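Local coordinates for trwC protein (Escherichia coli, PDB 1QX0), which probably nicks and unwinds plasmid DNA for conjugative transfer, this piece being its amino-terminal relaxase domain, which binds DNA and a metal ion, at residues 103-108 with 205-210; 147-152 with 160-165; 156-161 with 230-235. One frame throughout, in Å; residues are numbered along the deposited sequence.

How the interactions relate
Interaction 2 is the buried centre of the three, a beta hairpin between 147-152 and 160-165, one face of which carries three histidines that bind zinc. Interaction 3 continues along the same strand, shares Leu160 and His161 with it, and exchanges sheet bonding for a helix N-terminus, an apolar patch and bound DNA. Interaction 1 is a surface contact, smaller in buried area than either, where a helix start meets a helix end through one phenol-carboxylate bond and a few methyl groups. The helix starting there still reaches the sheet, since Ile107 packs on Arg149 and Leu160, on the side of the hairpin away from the metal.

Interaction 1: 103-108 with 205-210; sequences DAEIIK and QKLGYQ
Asp103 and Tyr209 approach from opposite directions and meet through a hydrogen bond that ties the N-cap of helix 104-122 to the chain just beyond the Schellman motif ending helix 189-207. Tyr209 OH donates to Asp103 OD1 at 2.5 Å, a very short bond; OD1 lies in the plane of the phenol ring at its edge, while the carboxylate plane is turned 50° from it. The other oxygen faces its own helix: Asp103 OD2 takes the N-H of Glu105 at 2.9 Å, a capping bond that reaches it on the anti side. One aspartate thus caps a helix and accepts from a tyrosine. With CG turned away from its own backbone N (chi1 -176°), the carboxylate can serve both partners.

Beside this polar pair lies an apolar one. Ile106 runs across Tyr209 at about a right angle, its CD1 3.7 Å from CE1, and its buried side chain also packs on Val94 and Ala98 of helix 92-99. Leu207 crosses the Glu105 side chain, pressing both methyl groups against CB of that residue, whose carboxylate leads away. Gly208 has a positive phi (97°); at its backbone angles a CB would be jammed against the carbonyl O of Leu207, so a residue without a side chain fits, and its N bonds back to Gln205 O. The branched end of Leu207 spans two neighbours: CD1 sits 3.5 Å from Glu105 CB and 4.0 Å from Ile106 CG1.

Interaction 2: 147-152 with 160-165; sequences KFRHET and LHTHAV. With ZN (zinc ion), chain D.
His150 N donates to His161 O at 2.7 Å, and His161 N returns a bond to His150 O. Phe148 and His163 form the next such hydrogen-bonded pair of this antiparallel hairpin, both of its bonds 2.8 Å long. The register puts His150, His161 and His163 on one face, where they hold a zinc ion: His150 ND1 at 2.1 Å, His161 NE2 at 2.2 Å and His163 NE2 at 2.3 Å, with a water at 2.5 Å.

The rings reach the metal differently. His161 has CG between its backbone N and carbonyl carbon (chi1 63°), which lays the ring over His150 CB in a CH-pi contact while Thr152 O lies at its edge. The His150 ring stands nearly perpendicular to it, at 86°, and turns ND1 inward. His163 brings its edge to His150 ND1. A second shell fixes the imidazoles through their other nitrogens: His150 NE2 bonds Tyr18 O, His161 ND1 bonds Gln159 O, and His163 ND1 bonds Asp85 OD2, which helps to fix the rotation of that ring.

On the other face, Arg149 lays CG against Thr162 OG1 and CD against Leu160 CD1, its guanidinium paired with Asp111. Phe148 and Val165 extend the metal-bearing face with an apolar edge contact. His161 and His163, two apart on one strand, form the His-X-His pair of the HUH motif, and His150 of the neighbouring strand completes the metal site characteristic of HUH relaxases.

Interaction 3: 156-161 with 230-235; sequences RDPQLH and EGFSKR. With ZN (zinc ion), chain D; nucleotides of chain A.
This is a buried junction between the start of a strand and an interhelical turn at the DNA-binding site of the relaxase domain: the chain entering strand 158-171 meets the turn joining helix 226-231 to helix 234-245. Asp157 carries it. Its OD2 accepts the N-H of Lys234, in the first turn of the second helix, at 2.8 Å and nearly along the C-O axis. Ser233 holds the N-cap position but makes no capping bond, its hydroxyl being bound to Ile229 O, so a carboxylate from far along the chain receives a helix N-H instead. The positive end of the helix dipole would probably stabilise the charge of Asp157. Across this carboxylate, at about a right angle, runs the extended chain of Lys234, with CB 3.2 Å from OD2.

Pro158 continues the contact on the apolar side. Its CD rests 3.5 Å from Phe232 CD2, the two side chains crossing nearly perpendicularly, and Leu96 and helix 274-287 also pack here. A proline suits this place, offering a rigid apolar ring just as the strand begins. Lys92 reaches in as well, bonding the carbonyl oxygens of Pro158 and Phe232 and the amide oxygen of Gln159.

Both segments also face the nucleic acid. Gln159, bent at chi2 (55°), directs NE2 to O2 of DT23 of chain A at 2.9 Å, touching a base, whereas Arg235 addresses the backbone: NE and NH2 both donate to OP2 of DT25 of chain A. One water joins protein and DNA, giving bonds to Asp157 OD2 at 2.5 Å and to OP1 of DC24 of chain A at 2.6 Å while accepting from Arg235 N.

Interaction 1: 103-108 with 205-210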
loop_
_atom_site.group_PDB
_atom_site.type_symbol
_atom_site.label_atom_id
_atom_site.label_comp_id
_atom_site.label_asym_id
_atom_site.label_seq_id
_atom_site.Cartn_x
_atom_site.Cartn_y
_atom_site.Cartn_z
ATOM N N ASP B 103 8.400 -9.748 -16.056
ATOM C CA ASP B 103 8.149 -8.612 -16.940
ATOM C C ASP B 103 8.251 -7.297 -16.174
ATOM O O ASP B 103 7.293 -6.887 -15.490
ATOM C CB ASP B 103 6.781 -8.707 -17.604
ATOM C CG ASP B 103 6.536 -7.577 -18.610
ATOM O OD1 ASP B 103 5.654 -7.731 -19.484
ATOM O OD2 ASP B 103 7.172 -6.497 -18.628
ATOM N N ALA B 104 9.400 -6.644 -16.313
ATOM C CA ALA B 104 9.738 -5.434 -15.563
ATOM C C ALA B 104 8.823 -4.270 -15.890
ATOM O O ALA B 104 8.660 -3.378 -15.076
ATOM C CB ALA B 104 11.201 -5.035 -15.829
ATOM N N GLU B 105 8.239 -4.274 -17.086
ATOM C CA GLU B 105 7.332 -3.192 -17.499
ATOM C C GLU B 105 6.073 -3.184 -16.655
ATOM O O GLU B 105 5.465 -2.145 -16.459
ATOM C CB GLU B 105 6.929 -3.294 -18.980
ATOM C CG GLU B 105 8.029 -3.221 -20.035
ATOM C CD GLU B 105 9.287 -2.530 -19.564
ATOM O OE1 GLU B 105 9.252 -1.276 -19.377
ATOM O OE2 GLU B 105 10.306 -3.248 -19.383
ATOM N N ILE B 106 5.706 -4.352 -16.138
ATOM C CA ILE B 106 4.556 -4.453 -15.259
ATOM C C ILE B 106 4.842 -3.793 -13.910
ATOM O O ILE B 106 3.978 -3.115 -13.366
ATOM C CB ILE B 106 4.093 -5.903 -15.138
ATOM C CG1 ILE B 106 3.580 -6.366 -16.502
ATOM C CG2 ILE B 106 3.020 -6.024 -14.036
ATOM C CD1 ILE B 106 2.911 -7.719 -16.511
ATOM N N ILE B 107 6.066 -3.939 -13.403
ATOM C CA ILE B 107 6.486 -3.210 -12.199
ATOM C C ILE B 107 6.273 -1.706 -12.389
ATOM O O ILE B 107 5.701 -1.025 -11.541
ATOM C CB ILE B 107 7.972 -3.490 -11.846
ATOM C CG1 ILE B 107 8.233 -4.978 -11.654
ATOM C CG2 ILE B 107 8.371 -2.759 -10.529
ATOM C CD1 ILE B 107 7.359 -5.623 -10.597
ATOM N N LYS B 108 6.728 -1.193 -13.518
ATOM C CA LYS B 108 6.604 0.220 -13.814
ATOM C C LYS B 108 5.110 0.591 -13.973
ATOM O O LYS B 108 4.651 1.617 -13.460
ATOM C CB LYS B 108 7.450 0.590 -15.048
ATOM C CG LYS B 108 7.684 2.135 -15.214
ATOM C CD LYS B 108 8.518 2.478 -16.452
ATOM C CE LYS B 108 9.891 1.774 -16.443
ATOM N NZ LYS B 108 10.608 2.010 -17.734
ATOM N N GLN B 205 -2.763 -2.467 -20.687
ATOM C CA GLN B 205 -3.250 -2.360 -22.064
ATOM C C GLN B 205 -2.221 -1.804 -23.040
ATOM O O GLN B 205 -2.089 -2.339 -24.121
ATOM C CB GLN B 205 -4.579 -1.601 -22.122
ATOM C CG GLN B 205 -5.707 -2.536 -21.761
ATOM C CD GLN B 205 -7.026 -1.843 -21.465
ATOM O OE1 GLN B 205 -8.097 -2.490 -21.495
ATOM N NE2 GLN B 205 -6.964 -0.555 -21.139
ATOM N N LYS B 206 -1.433 -0.808 -22.639
ATOM C CA LYS B 206 -0.375 -0.274 -23.527
ATOM C C LYS B 206 0.791 -1.233 -23.705
ATOM O O LYS B 206 1.597 -1.094 -24.616
ATOM C CB LYS B 206 0.190 1.050 -23.019
ATOM C CG LYS B 206 -0.821 2.151 -22.813
ATOM C CD LYS B 206 -0.126 3.508 -22.769
ATOM C CE LYS B 206 0.938 3.549 -21.693
ATOM N NZ LYS B 206 2.269 3.303 -22.319
ATOM N N LEU B 207 0.901 -2.198 -22.822
ATOM C CA LEU B 207 1.933 -3.208 -22.978
ATOM C C LEU B 207 1.440 -4.336 -23.867
ATOM O O LEU B 207 2.206 -5.236 -24.206
ATOM C CB LEU B 207 2.346 -3.768 -21.606
ATOM C CG LEU B 207 3.123 -2.846 -20.665
ATOM C CD1 LEU B 207 3.507 -3.637 -19.415
ATOM C CD2 LEU B 207 4.367 -2.268 -21.375
ATOM N N GLY B 208 0.153 -4.323 -24.199
ATOM C CA GLY B 208 -0.386 -5.368 -25.037
ATOM C C GLY B 208 -1.069 -6.526 -24.360
ATOM O O GLY B 208 -1.337 -7.534 -25.031
ATOM N N TYR B 209 -1.351 -6.418 -23.055
ATOM C CA TYR B 209 -2.129 -7.447 -22.379
ATOM C C TYR B 209 -3.606 -7.237 -22.585
ATOM O O TYR B 209 -4.073 -6.116 -22.773
ATOM C CB TYR B 209 -1.820 -7.497 -20.865
ATOM C CG TYR B 209 -0.405 -7.890 -20.609
ATOM C CD1 TYR B 209 0.534 -6.940 -20.247
ATOM C CD2 TYR B 209 0.018 -9.215 -20.783
ATOM C CE1 TYR B 209 1.847 -7.287 -20.053
ATOM C CE2 TYR B 209 1.353 -9.567 -20.580
ATOM C CZ TYR B 209 2.250 -8.595 -20.219
ATOM O OH TYR B 209 3.565 -8.913 -19.995
ATOM N N GLN B 210 -4.353 -8.324 -22.540
ATOM C CA GLN B 210 -5.800 -8.210 -22.517
ATOM C C GLN B 210 -6.301 -8.481 -21.110
ATOM O O GLN B 210 -5.777 -9.348 -20.407
ATOM C CB GLN B 210 -6.445 -9.198 -23.470
ATOM C CG GLN B 210 -7.942 -9.124 -23.356
ATOM C CD GLN B 210 -8.635 -9.730 -24.509
ATOM O OE1 GLN B 210 -8.966 -9.037 -25.470
ATOM N NE2 GLN B 210 -8.862 -11.042 -24.438
#

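Interaction 2: 147-152 with 160-165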
loop_
_atom_site.group_PDB
_atom_site.type_symbol
_atom_site.label_atom_id
_atom_site.label_comp_id
_atom_site.label_asym_id
_atom_site.label_seq_id
_atom_site.Cartn_x
_atom_site.Cartn_y
_atom_site.Cartn_z
ATOM N N LYS B 147 7.075 5.717 -0.102
ATOM C CA LYS B 147 6.500 4.574 -0.785
ATOM C C LYS B 147 7.470 3.397 -0.742
ATOM O O LYS B 147 8.658 3.545 -1.077
ATOM C CB LYS B 147 6.225 4.938 -2.246
ATOM C CG LYS B 147 5.311 6.145 -2.479
ATOM C CD LYS B 147 5.013 6.259 -3.988
ATOM C CE LYS B 147 6.160 6.930 -4.750
ATOM N NZ LYS B 147 5.875 7.084 -6.250
ATOM N N PHE B 148 6.956 2.226 -0.345
ATOM C CA PHE B 148 7.758 1.009 -0.204
ATOM C C PHE B 148 7.125 -0.131 -0.994
ATOM O O PHE B 148 6.102 -0.702 -0.598
ATOM C CB PHE B 148 7.935 0.652 1.288
ATOM C CG PHE B 148 8.466 1.793 2.108
ATOM C CD1 PHE B 148 7.589 2.703 2.723
ATOM C CD2 PHE B 148 9.846 2.007 2.220
ATOM C CE1 PHE B 148 8.085 3.787 3.473
ATOM C CE2 PHE B 148 10.344 3.083 2.952
ATOM C CZ PHE B 148 9.444 3.992 3.564
ATOM N N ARG B 149 7.728 -0.436 -2.136
ATOM C CA ARG B 149 7.235 -1.499 -3.005
ATOM C C ARG B 149 7.786 -2.859 -2.560
ATOM O O ARG B 149 8.984 -3.008 -2.287
ATOM C CB ARG B 149 7.595 -1.219 -4.467
ATOM C CG ARG B 149 6.846 -2.116 -5.464
ATOM C CD ARG B 149 7.322 -2.068 -6.904
ATOM N NE ARG B 149 8.706 -2.463 -6.998
ATOM C CZ ARG B 149 9.667 -1.749 -7.575
ATOM N NH1 ARG B 149 10.898 -2.225 -7.580
ATOM N NH2 ARG B 149 9.411 -0.590 -8.174
ATOM N N HIS B 150 6.890 -3.845 -2.499
ATOM C CA HIS B 150 7.197 -5.183 -2.009
ATOM C C HIS B 150 6.702 -6.203 -3.018
ATOM O O HIS B 150 5.856 -5.888 -3.835
ATOM C CB HIS B 150 6.475 -5.393 -0.684
ATOM C CG HIS B 150 7.045 -4.592 0.449
ATOM N ND1 HIS B 150 6.495 -4.602 1.709
ATOM C CD2 HIS B 150 8.135 -3.790 0.523
ATOM C CE1 HIS B 150 7.218 -3.834 2.509
ATOM N NE2 HIS B 150 8.220 -3.331 1.814
ATOM N N GLU B 151 7.205 -7.442 -2.931
ATOM C CA GLU B 151 6.942 -8.441 -3.967
ATOM C C GLU B 151 6.351 -9.756 -3.484
ATOM O O GLU B 151 6.021 -10.604 -4.309
ATOM C CB GLU B 151 8.220 -8.713 -4.797
ATOM C CG GLU B 151 8.842 -7.466 -5.407
ATOM C CD GLU B 151 10.131 -7.732 -6.190
ATOM O OE1 GLU B 151 10.635 -8.885 -6.156
ATOM O OE2 GLU B 151 10.634 -6.771 -6.849
ATOM N N THR B 152 6.227 -9.958 -2.176
ATOM C CA THR B 152 5.808 -11.268 -1.669
ATOM C C THR B 152 4.773 -11.207 -0.568
ATOM O O THR B 152 4.743 -10.234 0.212
ATOM C CB THR B 152 7.005 -12.143 -1.183
ATOM O OG1 THR B 152 7.520 -11.613 0.039
ATOM C CG2 THR B 152 8.200 -12.047 -2.109
ATOM N N LEU B 160 2.605 -8.376 -5.719
ATOM C CA LEU B 160 3.131 -7.052 -5.985
ATOM C C LEU B 160 2.251 -6.077 -5.236
ATOM O O LEU B 160 1.061 -5.918 -5.545
ATOM C CB LEU B 160 3.147 -6.732 -7.501
ATOM C CG LEU B 160 3.689 -5.388 -8.046
ATOM C CD1 LEU B 160 5.128 -5.125 -7.641
ATOM C CD2 LEU B 160 3.640 -5.420 -9.561
ATOM N N HIS B 161 2.834 -5.425 -4.246
ATOM C CA HIS B 161 2.121 -4.378 -3.505
ATOM C C HIS B 161 3.040 -3.264 -3.079
ATOM O O HIS B 161 4.244 -3.493 -2.905
ATOM C CB HIS B 161 1.403 -4.970 -2.282
ATOM C CG HIS B 161 2.311 -5.572 -1.262
ATOM N ND1 HIS B 161 2.809 -6.859 -1.365
ATOM C CD2 HIS B 161 2.775 -5.080 -0.085
ATOM C CE1 HIS B 161 3.540 -7.131 -0.296
ATOM N NE2 HIS B 161 3.537 -6.066 0.491
ATOM N N THR B 162 2.474 -2.069 -2.876
ATOM C CA THR B 162 3.239 -0.913 -2.394
ATOM C C THR B 162 2.583 -0.285 -1.161
ATOM O O THR B 162 1.393 -0.003 -1.168
ATOM C CB THR B 162 3.334 0.185 -3.497
ATOM O OG1 THR B 162 4.096 -0.281 -4.637
ATOM C CG2 THR B 162 4.091 1.389 -2.989
ATOM N N HIS B 163 3.375 -0.034 -0.130
ATOM C CA HIS B 163 2.908 0.657 1.055
ATOM C C HIS B 163 3.240 2.108 0.848
ATOM O O HIS B 163 4.418 2.487 0.834
ATOM C CB HIS B 163 3.621 0.179 2.308
ATOM C CG HIS B 163 3.415 -1.264 2.614
ATOM N ND1 HIS B 163 2.338 -1.724 3.340
ATOM C CD2 HIS B 163 4.176 -2.350 2.332
ATOM C CE1 HIS B 163 2.438 -3.036 3.476
ATOM N NE2 HIS B 163 3.544 -3.438 2.876
ATOM N N ALA B 164 2.208 2.907 0.656
ATOM C CA ALA B 164 2.384 4.342 0.544
ATOM C C ALA B 164 2.139 4.875 1.937
ATOM O O ALA B 164 0.997 4.976 2.375
ATOM C CB ALA B 164 1.402 4.942 -0.477
ATOM N N VAL B 165 3.223 5.172 2.642
ATOM C CA VAL B 165 3.121 5.702 3.984
ATOM C C VAL B 165 3.035 7.244 3.913
ATOM O O VAL B 165 4.034 7.909 3.650
ATOM C CB VAL B 165 4.319 5.223 4.863
ATOM C CG1 VAL B 165 4.243 5.822 6.257
ATOM C CG2 VAL B 165 4.336 3.689 4.959
HETATM ZN ZN ZN D . 4.618 -5.331 2.211
HETATM O O HOH W 1 3.057 -6.728 3.564
#

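Interaction 3: 156-161 with 230-235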
loop_
_atom_site.group_PDB
_atom_site.type_symbol
_atom_site.label_atom_id
_atom_site.label_comp_id
_atom_site.label_asym_id
_atom_site.label_seq_id
_atom_site.Cartn_x
_atom_site.Cartn_y
_atom_site.Cartn_z
ATOM N N ARG B 156 4.688 -16.184 1.038
ATOM C CA ARG B 156 5.756 -16.231 0.046
ATOM C C ARG B 156 5.230 -16.386 -1.387
ATOM O O ARG B 156 5.985 -16.719 -2.277
ATOM C CB ARG B 156 6.758 -17.344 0.392
ATOM C CG ARG B 156 8.075 -16.892 1.026
ATOM C CD ARG B 156 7.992 -16.009 2.304
ATOM N NE ARG B 156 8.097 -14.566 1.990
ATOM C CZ ARG B 156 8.905 -13.682 2.605
ATOM N NH1 ARG B 156 8.896 -12.403 2.225
ATOM N NH2 ARG B 156 9.712 -14.054 3.599
ATOM N N ASP B 157 3.936 -16.140 -1.620
ATOM C CA ASP B 157 3.423 -16.044 -2.994
ATOM C C ASP B 157 3.874 -14.739 -3.662
ATOM O O ASP B 157 4.179 -13.750 -2.998
ATOM C CB ASP B 157 1.897 -16.106 -3.027
ATOM C CG ASP B 157 1.358 -17.487 -2.727
ATOM O OD1 ASP B 157 1.895 -18.482 -3.270
ATOM O OD2 ASP B 157 0.389 -17.654 -1.946
ATOM N N PRO B 158 3.941 -14.728 -4.983
ATOM C CA PRO B 158 4.205 -13.466 -5.681
ATOM C C PRO B 158 3.011 -12.531 -5.331
ATOM O O PRO B 158 1.868 -12.985 -5.382
ATOM C CB PRO B 158 4.208 -13.878 -7.149
ATOM C CG PRO B 158 4.400 -15.325 -7.133
ATOM C CD PRO B 158 3.785 -15.868 -5.903
ATOM N N GLN B 159 3.284 -11.301 -4.919
ATOM C CA GLN B 159 2.259 -10.394 -4.394
ATOM C C GLN B 159 2.769 -8.956 -4.529
ATOM O O GLN B 159 3.361 -8.414 -3.599
ATOM C CB GLN B 159 1.958 -10.726 -2.910
ATOM C CG GLN B 159 0.855 -9.880 -2.248
ATOM C CD GLN B 159 -0.500 -9.883 -3.002
ATOM O OE1 GLN B 159 -0.750 -10.685 -3.931
ATOM N NE2 GLN B 159 -1.367 -8.986 -2.593
ATOM N N LEU B 160 2.605 -8.376 -5.719
ATOM C CA LEU B 160 3.131 -7.052 -5.985
ATOM C C LEU B 160 2.251 -6.077 -5.236
ATOM O O LEU B 160 1.061 -5.918 -5.545
ATOM C CB LEU B 160 3.147 -6.732 -7.501
ATOM C CG LEU B 160 3.689 -5.388 -8.046
ATOM C CD1 LEU B 160 5.128 -5.125 -7.641
ATOM C CD2 LEU B 160 3.640 -5.420 -9.561
ATOM N N HIS B 161 2.834 -5.425 -4.246
ATOM C CA HIS B 161 2.121 -4.378 -3.505
ATOM C C HIS B 161 3.040 -3.264 -3.079
ATOM O O HIS B 161 4.244 -3.493 -2.905
ATOM C CB HIS B 161 1.403 -4.970 -2.282
ATOM C CG HIS B 161 2.311 -5.572 -1.262
ATOM N ND1 HIS B 161 2.809 -6.859 -1.365
ATOM C CD2 HIS B 161 2.775 -5.080 -0.085
ATOM C CE1 HIS B 161 3.540 -7.131 -0.296
ATOM N NE2 HIS B 161 3.537 -6.066 0.491
ATOM N N GLU B 230 -5.594 -19.159 -7.938
ATOM C CA GLU B 230 -5.744 -19.718 -6.587
ATOM C C GLU B 230 -4.502 -20.528 -6.150
ATOM O O GLU B 230 -4.171 -20.566 -4.973
ATOM C CB GLU B 230 -7.043 -20.529 -6.470
ATOM C CG GLU B 230 -8.286 -19.714 -6.825
ATOM C CD GLU B 230 -9.589 -20.518 -6.928
ATOM O OE1 GLU B 230 -9.601 -21.621 -7.540
ATOM O OE2 GLU B 230 -10.630 -20.021 -6.414
ATOM N N GLY B 231 -3.770 -21.097 -7.102
ATOM C CA GLY B 231 -2.577 -21.871 -6.764
ATOM C C GLY B 231 -1.477 -20.989 -6.202
ATOM O O GLY B 231 -0.545 -21.467 -5.575
ATOM N N PHE B 232 -1.628 -19.686 -6.419
ATOM C CA PHE B 232 -0.679 -18.656 -5.994
ATOM C C PHE B 232 -1.361 -17.699 -4.999
ATOM O O PHE B 232 -0.851 -16.623 -4.717
ATOM C CB PHE B 232 -0.159 -17.879 -7.228
ATOM C CG PHE B 232 1.021 -18.553 -7.949
ATOM C CD1 PHE B 232 0.867 -19.071 -9.213
ATOM C CD2 PHE B 232 2.286 -18.643 -7.343
ATOM C CE1 PHE B 232 1.952 -19.686 -9.882
ATOM C CE2 PHE B 232 3.360 -19.227 -7.985
ATOM C CZ PHE B 232 3.195 -19.757 -9.278
ATOM N N SER B 233 -2.533 -18.077 -4.491
ATOM C CA SER B 233 -3.159 -17.317 -3.410
ATOM C C SER B 233 -3.315 -18.137 -2.122
ATOM O O SER B 233 -4.437 -18.481 -1.736
ATOM C CB SER B 233 -4.515 -16.746 -3.884
ATOM O OG SER B 233 -4.400 -16.152 -5.182
ATOM N N LYS B 234 -2.211 -18.418 -1.449
ATOM C CA LYS B 234 -2.226 -19.256 -0.246
ATOM C C LYS B 234 -2.934 -18.599 0.950
ATOM O O LYS B 234 -3.778 -19.232 1.598
ATOM C CB LYS B 234 -0.800 -19.684 0.162
ATOM C CG LYS B 234 -0.320 -21.010 -0.457
ATOM C CD LYS B 234 1.217 -21.123 -0.478
ATOM C CE LYS B 234 1.650 -22.293 -1.349
ATOM N NZ LYS B 234 3.151 -22.545 -1.332
ATOM N N ARG B 235 -2.598 -17.343 1.248
ATOM C CA ARG B 235 -3.369 -16.569 2.255
ATOM C C ARG B 235 -4.884 -16.584 2.016
ATOM O O ARG B 235 -5.662 -16.780 2.960
ATOM C CB ARG B 235 -2.847 -15.144 2.339
ATOM C CG ARG B 235 -1.435 -15.089 2.861
ATOM C CD ARG B 235 -1.356 -15.439 4.356
ATOM N NE ARG B 235 -2.139 -14.462 5.107
ATOM C CZ ARG B 235 -3.135 -14.749 5.949
ATOM N NH1 ARG B 235 -3.494 -16.016 6.241
ATOM N NH2 ARG B 235 -3.745 -13.745 6.542
HETATM ZN ZN ZN D . 4.618 -5.331 2.211
ATOM P P DC A 24 -3.089 -13.690 -1.605
ATOM O OP1 DC A 24 -1.617 -13.914 -1.717
ATOM O OP2 DC A 24 -3.956 -14.884 -1.388
ATOM O "O5'" DC A 24 -3.345 -12.621 -0.441
ATOM C "C5'" DC A 24 -2.611 -11.401 -0.358
ATOM C "C4'" DC A 24 -3.033 -10.613 0.882
ATOM O "O4'" DC A 24 -4.431 -10.276 0.716
ATOM C "C3'" DC A 24 -2.982 -11.368 2.222
ATOM O "O3'" DC A 24 -2.738 -10.534 3.251
ATOM C "C2'" DC A 24 -4.391 -11.886 2.478
ATOM C "C1'" DC A 24 -5.182 -10.761 1.823
ATOM N N1 DC A 24 -6.529 -11.161 1.429
ATOM C C2 DC A 24 -7.592 -10.602 2.159
ATOM O O2 DC A 24 -7.380 -9.801 3.062
ATOM N N3 DC A 24 -8.850 -10.915 1.867
ATOM C C4 DC A 24 -9.093 -11.774 0.901
ATOM N N4 DC A 24 -10.387 -12.021 0.693
ATOM C C5 DC A 24 -8.038 -12.371 0.129
ATOM C C6 DC A 24 -6.771 -12.048 0.438
ATOM P P DT A 23 -8.934 -12.484 -5.633
ATOM O OP1 DT A 23 -8.570 -12.550 -7.061
ATOM O OP2 DT A 23 -9.901 -13.461 -5.038
ATOM O "O5'" DT A 23 -7.586 -12.479 -4.809
ATOM C "C5'" DT A 23 -6.647 -13.580 -4.937
ATOM C "C4'" DT A 23 -5.230 -13.124 -4.605
ATOM O "O4'" DT A 23 -4.963 -11.939 -5.376
ATOM C "C3'" DT A 23 -4.967 -12.688 -3.167
ATOM O "O3'" DT A 23 -3.593 -12.865 -2.852
ATOM C "C2'" DT A 23 -5.207 -11.190 -3.129
ATOM C "C1'" DT A 23 -4.741 -10.824 -4.529
ATOM N N1 DT A 23 -5.369 -9.565 -5.073
ATOM C C2 DT A 23 -4.798 -8.373 -4.678
ATOM O O2 DT A 23 -3.849 -8.290 -3.925
ATOM N N3 DT A 23 -5.380 -7.246 -5.181
ATOM C C4 DT A 23 -6.457 -7.192 -6.043
ATOM O O4 DT A 23 -6.885 -6.115 -6.435
ATOM C C5 DT A 23 -7.015 -8.458 -6.435
ATOM C C7 DT A 23 -8.217 -8.470 -7.344
ATOM C C6 DT A 23 -6.459 -9.585 -5.933
ATOM P P DT A 25 -1.536 -10.896 4.233
ATOM O OP1 DT A 25 -0.322 -11.242 3.403
ATOM O OP2 DT A 25 -1.968 -11.939 5.167
ATOM O "O5'" DT A 25 -1.508 -9.470 4.967
ATOM C "C5'" DT A 25 -0.421 -8.553 4.795
ATOM C "C4'" DT A 25 -0.791 -7.195 5.364
ATOM O "O4'" DT A 25 -0.603 -7.201 6.803
ATOM C "C3'" DT A 25 0.093 -6.038 4.939
ATOM O "O3'" DT A 25 -0.149 -5.626 3.597
ATOM C "C2'" DT A 25 -0.295 -5.003 6.003
ATOM C "C1'" DT A 25 -0.297 -5.892 7.258
HETATM O O HOH W 2 5.217 -20.030 -1.755
HETATM O O HOH W 3 -0.336 -15.785 -0.401
HETATM O O HOH W 1 3.057 -6.728 3.564
#